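Long-range contacts in uncharacterized protein (Mycobacterium tuberculosis, PDB 4Q6U), which is of unknown function but probably acts as a sensor, carrying one GAF-like and two PAS-like domains in a single chain: residues B[111-116]-B[142-147]; B[117-122]-B[269-274]; B[151-156]-B[253-258]. One frame throughout, in Å; residues are numbered along the deposited sequence.

Contact 1. Residues B[111-116]-B[142-147]; sequences LKWDLT and RAFAED
Trp113 and Phe144 carry the apolar part of this contact as an offset stack: the phenylalanine ring and the six-membered ring of the indole lie 4.2 Å apart between centroids, with planes only 8° from parallel. Phe144 CG stands beside its backbone N (chi1 -64°), which lays the ring along the indole face. Phe144 CD1 comes closest, 3.5 Å from Trp113 CD2, and Phe144 CB adds a CH-pi contact over the same face. At the far end of the phenylalanine, Leu115 CD2 packs 3.9 Å from Phe144 CZ, while Asp114 O lies at the ring edge. Here strand 109-114 of the five-stranded antiparallel sheet, whose 2-1-5-4-3 order is that of a PAS fold, receives the loop between helices 124-129 and 157-165. The polar part works at the indole edge. Trp113 NE1 donates to Asp147 OD2 at 3.0 Å (N-H...O 159°), close to the ring plane and on the anti side of Asp147 OD2, tilted out of the carboxylate plane. Arg142 grips Asp147 OD1 side-on in the guanidinium plane, with NE at 2.8 Å and NH2 at 2.9 Å, a salt bridge that probably helps to fix the carboxylate; Arg142 NE also pairs with Asp122 OD1.

Contact 2. Residues B[117-122]-B[269-274]; sequences RGVATD and SAADGP
A G1 beta bulge, formed by Gly118 and Val119 opposite Asp114, brings Val119 against Ala270 and Ala271 where the middle and C-terminal PAS-like domains meet. The bulge lies at the turn joining strands 109-114 and 119-121, and the second of these is an outermost strand of its five-stranded sheet within the chain. Gly118 adopts a positive phi of 77°, a backbone conformation that favours glycine and is usual at the first position of such a bulge. The residue after it then points its side chain at the 269-274 loop, so a turn within one domain supplies the contact surface for another.

Val119 does most of the touching through one branch. With CG1 anti to the backbone N (chi1 173°), CG2 is the methyl that comes closest to the loop: it lies 3.3 Å from Ala270 O and 3.7 Å from Ala271 CB. The CG1 branch takes a smaller share, 4.0 Å from Ala271 CB. Ala270 itself also packs on Ala143, drawing the loop that follows helix 124-129 into the same junction.

Polar groups flank the methyl packing. Arg117 folds back so that one face of its guanidinium covers Val119, with CB of that valine 3.8 Å from the guanidinium plane and over its centre. Arg117 O accepts a hydrogen bond from Arg275 NH2, a direct polar tie across the domains. Between the segments themselves the polar link is indirect: one water accepts from Arg117 NH2 at 3.0 Å and donates to Ala271 O at 2.8 Å.

Contact 3. Residues B[151-156]-B[253-258]; sequences RELNPN and LLKWLD
Lys255 NZ is held by three oxygens: it donates to Glu152 O across the contact at 2.9 Å, forms a salt bridge with Glu157 OE2 and hydrogen-bonds Pro149 O. The chain that delivers it runs extended, CG anti to the backbone N (chi1 -176°), and bends only at its last torsion, which brings the ammonium within bonding distance of Glu152 O. Along the way Lys255 CE passes 3.6 Å from Leu153 CD2, the two side chains crossing at about a right angle.

Arg151 contributes backbone and side chain together. Its N donates to Trp256 O at 2.9 Å, from above the carbonyl plane. Bends at chi2 and chi3 curl the side chain back on Leu257, where NE meets Leu257 O at 2.8 Å, within both the carbonyl and the guanidinium planes. Arg151 CA also approaches Leu257 O in a CA-H...O contact. Beyond it, Arg151 NH2 reaches Asp258 OD1 at 2.8 Å in a salt bridge on the anti side of that oxygen, tilted from both planes, which stand 87° apart; Arg243 NH2 forms a second salt bridge to the same atom.

The partners belong to two PAS-like domains: a loop of the middle one meets strand 253-256 of the C-terminal one and the two residues that follow it, and Leu254 and Lys255 form a classic beta bulge facing Leu245. Leu153 and Leu257 also pack on Ala229 and Ile232 of the second subunit. Three of the four hydrogen bonds across the contact end on backbone carbonyls, so at the acceptor they depend on the course of the chain more than on side-chain identity.

How the contacts relate
Contacts 2 and 3 both join the middle domain to the C-terminal one, with centres about 18 Å apart and nearest atoms about 6 Å apart, whereas contact 1 closes within the middle domain. Contact 1 touches each of the others. Toward contact 2, whose centre is about 8 Å away, strands 109-114 and 119-121 are neighbours in one sheet: Trp113 CD1 packs 3.4 Å from Ala120 CB, and the carboxylates of Asp147 and Asp122 come close, both paired with Arg142. Toward contact 3, Ala145 CB packs 3.6 Å from Leu254 O. The 142-147 loop is thus held to its own sheet while resting on strand 253-256, so one loop takes part in both intradomain and interdomain packing.

Contact 1. Residues B[111-116]-B[142-147]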
loop_
_atom_site.group_PDB
_atom_site.type_symbol
_atom_site.label_atom_id
_atom_site.label_comp_id
_atom_site.label_asym_id
_atom_site.label_seq_id
_atom_site.Cartn_x
_atom_site.Cartn_y
_atom_site.Cartn_z
ATOM N N LEU B 111 11.612 24.354 3.436
ATOM C CA LEU B 111 11.979 24.132 2.043
ATOM C C LEU B 111 10.795 24.505 1.160
ATOM O O LEU B 111 9.675 24.712 1.652
ATOM C CB LEU B 111 12.383 22.670 1.804
ATOM C CG LEU B 111 11.281 21.622 2.022
ATOM C CD1 LEU B 111 11.304 20.589 0.908
ATOM C CD2 LEU B 111 11.426 20.921 3.358
ATOM N N LYS B 112 11.025 24.564 -0.144
ATOM C CA LYS B 112 9.931 24.808 -1.061
ATOM C C LYS B 112 10.168 24.085 -2.370
ATOM O O LYS B 112 11.315 23.836 -2.768
ATOM C CB LYS B 112 9.739 26.306 -1.326
ATOM C CG LYS B 112 10.899 26.967 -2.033
ATOM C CD LYS B 112 10.625 28.453 -2.280
ATOM C CE LYS B 112 11.784 29.126 -3.007
ATOM N NZ LYS B 112 11.523 30.590 -3.153
ATOM N N TRP B 113 9.064 23.728 -3.013
ATOM C CA TRP B 113 9.080 23.192 -4.362
ATOM C C TRP B 113 8.371 24.203 -5.246
ATOM O O TRP B 113 7.195 24.508 -5.014
ATOM C CB TRP B 113 8.383 21.828 -4.439
ATOM C CG TRP B 113 9.178 20.691 -3.886
ATOM C CD1 TRP B 113 10.304 20.769 -3.116
ATOM C CD2 TRP B 113 8.918 19.297 -4.078
ATOM N NE1 TRP B 113 10.754 19.500 -2.809
ATOM C CE2 TRP B 113 9.920 18.584 -3.390
ATOM C CE3 TRP B 113 7.929 18.580 -4.769
ATOM C CZ2 TRP B 113 9.961 17.181 -3.366
ATOM C CZ3 TRP B 113 7.974 17.193 -4.746
ATOM C CH2 TRP B 113 8.983 16.509 -4.047
ATOM N N ASP B 114 9.084 24.761 -6.225
ATOM C CA ASP B 114 8.424 25.579 -7.241
ATOM C C ASP B 114 7.890 24.630 -8.311
ATOM O O ASP B 114 8.659 24.083 -9.097
ATOM C CB ASP B 114 9.383 26.616 -7.843
ATOM C CG ASP B 114 8.673 27.623 -8.753
ATOM O OD1 ASP B 114 7.744 27.227 -9.492
ATOM O OD2 ASP B 114 9.044 28.822 -8.731
ATOM N N LEU B 115 6.575 24.423 -8.321
ATOM C CA LEU B 115 5.959 23.461 -9.240
ATOM C C LEU B 115 5.928 23.986 -10.672
ATOM O O LEU B 115 5.890 23.216 -11.620
ATOM C CB LEU B 115 4.540 23.123 -8.788
ATOM C CG LEU B 115 4.466 22.629 -7.346
ATOM C CD1 LEU B 115 3.028 22.347 -6.938
ATOM C CD2 LEU B 115 5.349 21.402 -7.184
ATOM N N THR B 116 5.948 25.301 -10.822
ATOM C CA THR B 116 5.963 25.892 -12.157
ATOM C C THR B 116 7.339 25.716 -12.794
ATOM O O THR B 116 7.444 25.383 -13.968
ATOM C CB THR B 116 5.592 27.382 -12.128
ATOM O OG1 THR B 116 4.301 27.547 -11.527
ATOM C CG2 THR B 116 5.567 27.955 -13.545
ATOM N N ARG B 142 17.559 22.118 -7.009
ATOM C CA ARG B 142 17.421 20.681 -6.790
ATOM C C ARG B 142 16.262 20.108 -7.591
ATOM O O ARG B 142 15.204 20.729 -7.695
ATOM C CB ARG B 142 17.207 20.378 -5.291
ATOM C CG ARG B 142 18.349 20.828 -4.375
ATOM C CD ARG B 142 17.959 20.737 -2.889
ATOM N NE ARG B 142 17.675 19.364 -2.474
ATOM C CZ ARG B 142 18.607 18.441 -2.238
ATOM N NH1 ARG B 142 19.894 18.741 -2.370
ATOM N NH2 ARG B 142 18.250 17.212 -1.857
ATOM N N ALA B 143 16.461 18.923 -8.162
ATOM C CA ALA B 143 15.350 18.184 -8.740
ATOM C C ALA B 143 14.492 17.660 -7.601
ATOM O O ALA B 143 15.006 17.369 -6.510
ATOM C CB ALA B 143 15.844 17.040 -9.618
ATOM N N PHE B 144 13.190 17.557 -7.842
ATOM C CA PHE B 144 12.290 16.958 -6.858
ATOM C C PHE B 144 12.800 15.569 -6.472
ATOM O O PHE B 144 12.692 15.158 -5.321
ATOM C CB PHE B 144 10.854 16.863 -7.395
ATOM C CG PHE B 144 10.209 18.195 -7.683
ATOM C CD1 PHE B 144 10.696 19.368 -7.124
ATOM C CD2 PHE B 144 9.108 18.270 -8.526
ATOM C CE1 PHE B 144 10.099 20.595 -7.392
ATOM C CE2 PHE B 144 8.499 19.488 -8.797
ATOM C CZ PHE B 144 8.993 20.659 -8.228
ATOM N N ALA B 145 13.390 14.855 -7.427
ATOM C CA ALA B 145 13.862 13.495 -7.156
ATOM C C ALA B 145 15.077 13.469 -6.212
ATOM O O ALA B 145 15.497 12.398 -5.770
ATOM C CB ALA B 145 14.194 12.759 -8.491
ATOM N N GLU B 146 15.635 14.642 -5.889
ATOM C CA GLU B 146 16.721 14.719 -4.907
ATOM C C GLU B 146 16.179 14.873 -3.477
ATOM O O GLU B 146 16.905 14.670 -2.499
ATOM C CB GLU B 146 17.681 15.885 -5.238
ATOM C CG GLU B 146 18.385 15.732 -6.600
ATOM C CD GLU B 146 19.358 16.863 -6.921
ATOM O OE1 GLU B 146 18.966 17.775 -7.680
ATOM O OE2 GLU B 146 20.517 16.830 -6.445
ATOM N N ASP B 147 14.907 15.247 -3.359
ATOM C CA ASP B 147 14.269 15.405 -2.053
ATOM C C ASP B 147 13.456 14.155 -1.681
ATOM O O ASP B 147 13.226 13.882 -0.513
ATOM C CB ASP B 147 13.374 16.647 -2.044
ATOM C CG ASP B 147 14.170 17.937 -1.916
ATOM O OD1 ASP B 147 15.419 17.870 -1.980
ATOM O OD2 ASP B 147 13.541 19.006 -1.739
#

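Contact 2. Residues B[117-122]-B[269-274]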
loop_
_atom_site.group_PDB
_atom_site.type_symbol
_atom_site.label_atom_id
_atom_site.label_comp_id
_atom_site.label_asym_id
_atom_site.label_seq_id
_atom_site.Cartn_x
_atom_site.Cartn_y
_atom_site.Cartn_z
ATOM N N ARG B 117 8.393 25.932 -12.010
ATOM C CA ARG B 117 9.760 25.720 -12.487
ATOM C C ARG B 117 10.126 24.244 -12.508
ATOM O O ARG B 117 10.940 23.799 -13.318
ATOM C CB ARG B 117 10.760 26.477 -11.607
ATOM C CG ARG B 117 10.618 27.985 -11.626
ATOM C CD ARG B 117 11.585 28.630 -10.634
ATOM N NE ARG B 117 12.977 28.326 -10.953
ATOM C CZ ARG B 117 13.924 28.089 -10.050
ATOM N NH1 ARG B 117 13.642 28.114 -8.752
ATOM N NH2 ARG B 117 15.159 27.818 -10.447
ATOM N N GLY B 118 9.531 23.478 -11.600
ATOM C CA GLY B 118 9.931 22.104 -11.412
ATOM C C GLY B 118 11.229 22.017 -10.631
ATOM O O GLY B 118 12.028 21.108 -10.861
ATOM N N VAL B 119 11.433 22.951 -9.692
ATOM C CA VAL B 119 12.702 23.039 -8.981
ATOM C C VAL B 119 12.508 23.227 -7.467
ATOM O O VAL B 119 11.646 23.981 -7.033
ATOM C CB VAL B 119 13.566 24.207 -9.541
ATOM C CG1 VAL B 119 14.820 24.417 -8.708
ATOM C CG2 VAL B 119 13.931 23.958 -11.008
ATOM N N ALA B 120 13.310 22.520 -6.678
ATOM C CA ALA B 120 13.247 22.608 -5.226
ATOM C C ALA B 120 14.369 23.480 -4.664
ATOM O O ALA B 120 15.473 23.528 -5.204
ATOM C CB ALA B 120 13.311 21.217 -4.605
ATOM N N THR B 121 14.069 24.159 -3.564
ATOM C CA THR B 121 15.055 24.915 -2.827
ATOM C C THR B 121 14.989 24.400 -1.393
ATOM O O THR B 121 13.937 24.492 -0.747
ATOM C CB THR B 121 14.762 26.418 -2.890
ATOM O OG1 THR B 121 14.487 26.777 -4.249
ATOM C CG2 THR B 121 15.949 27.248 -2.357
ATOM N N ASP B 122 16.081 23.811 -0.912
ATOM C CA ASP B 122 16.115 23.334 0.477
ATOM C C ASP B 122 16.954 24.260 1.323
ATOM O O ASP B 122 17.391 25.309 0.846
ATOM C CB ASP B 122 16.674 21.920 0.570
ATOM C CG ASP B 122 15.651 20.869 0.212
ATOM O OD1 ASP B 122 15.273 20.818 -0.973
ATOM O OD2 ASP B 122 15.225 20.111 1.112
ATOM N N SER B 269 20.530 19.803 -15.085
ATOM C CA SER B 269 19.476 20.273 -15.977
ATOM C C SER B 269 18.122 20.392 -15.266
ATOM O O SER B 269 17.138 20.806 -15.877
ATOM C CB SER B 269 19.363 19.361 -17.210
ATOM O OG SER B 269 18.949 18.052 -16.843
ATOM N N ALA B 270 18.070 20.065 -13.976
ATOM C CA ALA B 270 16.832 20.247 -13.222
ATOM C C ALA B 270 16.436 21.723 -13.216
ATOM O O ALA B 270 15.267 22.064 -13.415
ATOM C CB ALA B 270 16.979 19.732 -11.802
ATOM N N ALA B 271 17.419 22.598 -13.021
ATOM C CA ALA B 271 17.129 24.023 -12.917
ATOM C C ALA B 271 17.767 24.870 -14.022
ATOM O O ALA B 271 17.403 26.036 -14.194
ATOM C CB ALA B 271 17.581 24.544 -11.542
ATOM N N ASP B 272 18.705 24.305 -14.776
ATOM C CA ASP B 272 19.458 25.121 -15.731
ATOM C C ASP B 272 19.561 24.460 -17.078
ATOM O O ASP B 272 19.917 23.294 -17.172
ATOM C CB ASP B 272 20.859 25.403 -15.192
ATOM C CG ASP B 272 21.554 26.559 -15.904
ATOM O OD1 ASP B 272 20.881 27.373 -16.572
ATOM O OD2 ASP B 272 22.789 26.662 -15.773
ATOM N N GLY B 273 19.272 25.231 -18.121
ATOM C CA GLY B 273 19.445 24.791 -19.487
ATOM C C GLY B 273 18.298 23.980 -20.038
ATOM O O GLY B 273 17.279 23.787 -19.376
ATOM N N PRO B 274 18.456 23.502 -21.272
ATOM C CA PRO B 274 17.443 22.666 -21.924
ATOM C C PRO B 274 17.269 21.351 -21.171
ATOM O O PRO B 274 18.261 20.813 -20.681
ATOM C CB PRO B 274 18.019 22.445 -23.326
ATOM C CG PRO B 274 19.495 22.666 -23.175
ATOM C CD PRO B 274 19.636 23.729 -22.126
HETATM O O HOH W 1 14.942 26.967 -13.284
#

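Contact 3. Residues B[151-156]-B[253-258]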
loop_
_atom_site.group_PDB
_atom_site.type_symbol
_atom_site.label_atom_id
_atom_site.label_comp_id
_atom_site.label_asym_id
_atom_site.label_seq_id
_atom_site.Cartn_x
_atom_site.Cartn_y
_atom_site.Cartn_z
ATOM N N ARG B 151 13.730 4.669 -4.926
ATOM C CA ARG B 151 13.221 3.302 -4.706
ATOM C C ARG B 151 12.196 3.198 -3.571
ATOM O O ARG B 151 11.056 2.784 -3.807
ATOM C CB ARG B 151 14.403 2.340 -4.463
ATOM C CG ARG B 151 14.052 0.939 -3.943
ATOM C CD ARG B 151 13.310 0.073 -4.962
ATOM N NE ARG B 151 14.009 -0.100 -6.238
ATOM C CZ ARG B 151 14.833 -1.106 -6.521
ATOM N NH1 ARG B 151 15.094 -2.033 -5.613
ATOM N NH2 ARG B 151 15.406 -1.181 -7.719
ATOM N N GLU B 152 12.582 3.575 -2.350
ATOM C CA GLU B 152 11.690 3.443 -1.191
ATOM C C GLU B 152 10.470 4.365 -1.264
ATOM O O GLU B 152 10.582 5.529 -1.633
ATOM C CB GLU B 152 12.457 3.724 0.105
ATOM C CG GLU B 152 13.804 3.032 0.185
ATOM C CD GLU B 152 13.680 1.534 0.351
ATOM O OE1 GLU B 152 12.737 1.087 1.040
ATOM O OE2 GLU B 152 14.523 0.803 -0.209
ATOM N N LEU B 153 9.318 3.845 -0.859
ATOM C CA LEU B 153 8.055 4.575 -0.912
ATOM C C LEU B 153 7.568 4.944 0.490
ATOM O O LEU B 153 7.819 4.222 1.447
ATOM C CB LEU B 153 6.984 3.731 -1.621
ATOM C CG LEU B 153 7.372 3.208 -3.009
ATOM C CD1 LEU B 153 6.207 2.402 -3.587
ATOM C CD2 LEU B 153 7.742 4.337 -3.924
ATOM N N ASN B 154 6.842 6.045 0.600
ATOM C CA ASN B 154 6.350 6.483 1.902
ATOM C C ASN B 154 4.871 6.811 1.863
ATOM O O ASN B 154 4.313 6.965 0.773
ATOM C CB ASN B 154 7.154 7.700 2.375
ATOM C CG ASN B 154 8.333 7.308 3.227
ATOM O OD1 ASN B 154 8.165 6.802 4.337
ATOM N ND2 ASN B 154 9.534 7.535 2.717
ATOM N N PRO B 155 4.221 6.896 3.047
ATOM C CA PRO B 155 2.794 7.220 3.123
ATOM C C PRO B 155 2.433 8.505 2.404
ATOM O O PRO B 155 3.102 9.529 2.592
ATOM C CB PRO B 155 2.544 7.372 4.629
ATOM C CG PRO B 155 3.539 6.495 5.256
ATOM C CD PRO B 155 4.755 6.511 4.369
ATOM N N ASN B 156 1.363 8.451 1.618
ATOM C CA ASN B 156 0.858 9.612 0.893
ATOM C C ASN B 156 1.843 10.211 -0.104
ATOM O O ASN B 156 1.684 11.358 -0.521
ATOM C CB ASN B 156 0.399 10.695 1.883
ATOM C CG ASN B 156 -0.874 10.305 2.608
ATOM O OD1 ASN B 156 -0.851 9.929 3.784
ATOM N ND2 ASN B 156 -1.993 10.360 1.896
ATOM N N LEU B 253 11.635 15.908 -13.635
ATOM C CA LEU B 253 11.913 14.651 -12.946
ATOM C C LEU B 253 11.331 14.682 -11.530
ATOM O O LEU B 253 11.589 15.623 -10.765
ATOM C CB LEU B 253 13.417 14.399 -12.912
ATOM C CG LEU B 253 13.918 13.115 -12.262
ATOM C CD1 LEU B 253 13.446 11.885 -13.028
ATOM C CD2 LEU B 253 15.436 13.159 -12.189
ATOM N N LEU B 254 10.542 13.666 -11.184
ATOM C CA LEU B 254 9.852 13.646 -9.887
ATOM C C LEU B 254 10.482 12.697 -8.876
ATOM O O LEU B 254 10.702 13.068 -7.719
ATOM C CB LEU B 254 8.385 13.258 -10.068
ATOM C CG LEU B 254 7.554 14.060 -11.066
ATOM C CD1 LEU B 254 6.190 13.414 -11.221
ATOM C CD2 LEU B 254 7.420 15.529 -10.642
ATOM N N LYS B 255 10.759 11.468 -9.304
ATOM C CA LYS B 255 11.229 10.440 -8.384
ATOM C C LYS B 255 11.987 9.331 -9.091
ATOM O O LYS B 255 11.575 8.885 -10.158
ATOM C CB LYS B 255 10.052 9.820 -7.623
ATOM C CG LYS B 255 10.504 8.806 -6.575
ATOM C CD LYS B 255 9.348 8.162 -5.878
ATOM C CE LYS B 255 9.840 7.139 -4.878
ATOM N NZ LYS B 255 10.263 7.728 -3.571
ATOM N N TRP B 256 13.083 8.881 -8.489
ATOM C CA TRP B 256 13.782 7.686 -8.966
ATOM C C TRP B 256 13.174 6.450 -8.317
ATOM O O TRP B 256 12.971 6.430 -7.107
ATOM C CB TRP B 256 15.273 7.749 -8.648
ATOM C CG TRP B 256 16.007 8.767 -9.466
ATOM C CD1 TRP B 256 16.485 9.968 -9.038
ATOM C CD2 TRP B 256 16.333 8.672 -10.855
ATOM N NE1 TRP B 256 17.101 10.633 -10.081
ATOM C CE2 TRP B 256 17.009 9.858 -11.211
ATOM C CE3 TRP B 256 16.110 7.696 -11.838
ATOM C CZ2 TRP B 256 17.475 10.095 -12.498
ATOM C CZ3 TRP B 256 16.574 7.934 -13.124
ATOM C CH2 TRP B 256 17.248 9.125 -13.442
ATOM N N LEU B 257 12.890 5.427 -9.121
ATOM C CA LEU B 257 12.298 4.180 -8.617
ATOM C C LEU B 257 13.382 3.123 -8.447
ATOM O O LEU B 257 13.254 2.189 -7.669
ATOM C CB LEU B 257 11.204 3.690 -9.559
ATOM C CG LEU B 257 9.986 4.606 -9.659
ATOM C CD1 LEU B 257 8.980 4.034 -10.633
ATOM C CD2 LEU B 257 9.344 4.823 -8.288
ATOM N N ASP B 258 14.452 3.280 -9.211
ATOM C CA ASP B 258 15.684 2.542 -8.999
ATOM C C ASP B 258 16.728 3.565 -8.587
ATOM O O ASP B 258 16.374 4.673 -8.202
ATOM C CB ASP B 258 16.095 1.805 -10.272
ATOM C CG ASP B 258 14.993 0.921 -10.793
ATOM O OD1 ASP B 258 14.452 0.137 -9.986
ATOM O OD2 ASP B 258 14.653 1.015 -11.993
#